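Local atomic coordinates of periplasmic binding protein/LacI transcriptional regulator (Clostridium phytofermentans, PDB entry 3BRS), a protein that probably binds a sugar outside the cytoplasmic membrane and delivers it to a membrane transporter. Residues D81-K84 with E85-D88. Numbering follows the deposited sequence.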
loop_
_atom_site.group_PDB
_atom_site.type_symbol
_atom_site.label_atom_id
_atom_site.label_comp_id
_atom_site.label_asym_id
_atom_site.label_seq_id
_atom_site.Cartn_x
_atom_site.Cartn_y
_atom_site.Cartn_z
ATOM N N ASP A 81 -12.163 -15.333 -0.738
ATOM C CA ASP A 81 -12.585 -16.600 -1.348
ATOM C C ASP A 81 -11.622 -17.716 -0.977
ATOM O O ASP A 81 -11.968 -18.906 -1.033
ATOM C CB ASP A 81 -12.659 -16.482 -2.886
ATOM C CG ASP A 81 -13.788 -15.559 -3.335
ATOM O OD1 ASP A 81 -14.752 -15.433 -2.545
ATOM O OD2 ASP A 81 -13.717 -14.959 -4.434
ATOM N N ALA A 82 -10.390 -17.351 -0.650
ATOM C CA ALA A 82 -9.418 -18.385 -0.415
ATOM C C ALA A 82 -9.026 -18.252 1.026
ATOM O O ALA A 82 -8.851 -19.270 1.694
ATOM C CB ALA A 82 -8.232 -18.260 -1.350
ATOM N N ALA A 83 -8.896 -17.018 1.504
ATOM C CA ALA A 83 -8.487 -16.837 2.931
ATOM C C ALA A 83 -9.524 -17.251 4.012
ATOM O O ALA A 83 -9.144 -17.475 5.189
ATOM C CB ALA A 83 -7.915 -15.459 3.210
ATOM N N LYS A 84 -10.782 -17.451 3.592
ATOM C CA LYS A 84 -11.831 -17.946 4.483
ATOM C C LYS A 84 -11.515 -19.363 4.965
ATOM O O LYS A 84 -12.030 -19.779 6.011
ATOM C CB LYS A 84 -13.201 -17.961 3.776
ATOM C CG LYS A 84 -13.289 -18.861 2.643
ATOM C CD LYS A 84 -14.663 -18.717 2.007
ATOM C CE LYS A 84 -15.074 -20.024 1.443
ATOM N NZ LYS A 84 -15.720 -19.895 0.093
ATOM N N GLU A 85 -10.666 -20.081 4.237
ATOM C CA GLU A 85 -10.279 -21.491 4.551
ATOM C C GLU A 85 -9.124 -21.581 5.530
ATOM O O GLU A 85 -8.852 -22.649 6.020
ATOM C CB GLU A 85 -9.869 -22.197 3.272
ATOM C CG GLU A 85 -10.898 -22.179 2.141
ATOM C CD GLU A 85 -12.218 -22.890 2.545
ATOM O OE1 GLU A 85 -12.221 -23.558 3.608
ATOM O OE2 GLU A 85 -13.241 -22.795 1.800
ATOM N N ILE A 86 -8.390 -20.490 5.758
ATOM C CA ILE A 86 -7.262 -20.432 6.694
ATOM C C ILE A 86 -7.638 -20.786 8.119
ATOM O O ILE A 86 -6.948 -21.569 8.715
ATOM C CB ILE A 86 -6.616 -19.015 6.693
ATOM C CG1 ILE A 86 -6.091 -18.665 5.299
ATOM C CG2 ILE A 86 -5.439 -18.897 7.673
ATOM C CD1 ILE A 86 -5.071 -17.470 5.262
ATOM N N LYS A 87 -8.711 -20.182 8.694
ATOM C CA LYS A 87 -9.125 -20.397 10.150
ATOM C C LYS A 87 -9.344 -21.872 10.484
ATOM O O LYS A 87 -8.866 -22.421 11.480
ATOM C CB LYS A 87 -10.483 -19.678 10.459
ATOM C CG LYS A 87 -10.672 -18.200 9.964
ATOM C CD LYS A 87 -12.089 -17.876 9.287
ATOM C CE LYS A 87 -13.296 -17.848 10.280
ATOM N NZ LYS A 87 -13.584 -16.505 10.967
ATOM N N ASP A 88 -10.123 -22.482 9.610
ATOM C CA ASP A 88 -10.596 -23.839 9.702
ATOM C C ASP A 88 -9.545 -24.859 9.395
ATOM O O ASP A 88 -9.786 -26.057 9.540
ATOM C CB ASP A 88 -11.713 -23.989 8.688
ATOM C CG ASP A 88 -12.733 -22.856 8.800
ATOM O OD1 ASP A 88 -13.432 -22.778 9.846
ATOM O OD2 ASP A 88 -12.793 -22.018 7.872
#
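Glu85 and Ile86 each turn a backbone N-H back to a carbonyl three residues earlier in this continuous 81-88 run. Glu85 N bonds to Ala82 O at 3.2 Å with an N-H...O angle of 160°, and the next bond, from Ile86 N to Ala83 O, is also 3.2 Å long. Both are i to i+3 bonds, tighter than the i to i+4 bonds of a regular alpha-helix. The chain keeps helical backbone angles through Asp88 without regular helical bonding.

On the inner side, Ile86 reaches back over this turn. Its CG1 is anti to its own carbonyl carbon (chi1 -60°), which lays CG1 beside Ala83 O and brings CD1 to 4.0 Å from Ala83 CB. The small methyl of Ala83 suits a place close to the sheet, where Leu71, Met100 and Ile104 touch it, while the branched Ile86 packs against Ile58, Ile69 and Ile91. On the outer side, Lys84 and Glu85 run alongside each other, pointing the same way. Lys84 CE comes within 3.3 Å of Glu85 OE2, but the ammonium NZ lies 4.2 Å from that oxygen, beyond a salt bridge, so the attraction is probably modest. Long charged chains suit this side, since their polar ends can face water while the methylenes of Lys84 lie against the carboxylate of Glu85.

Apolar residues inward and charged ones outward make this an amphipathic helical connection, joining strands 68-71 and 92-96 in a right-handed beta-alpha-beta crossover of a Rossmann-like lobe, the architecture of periplasmic binding proteins.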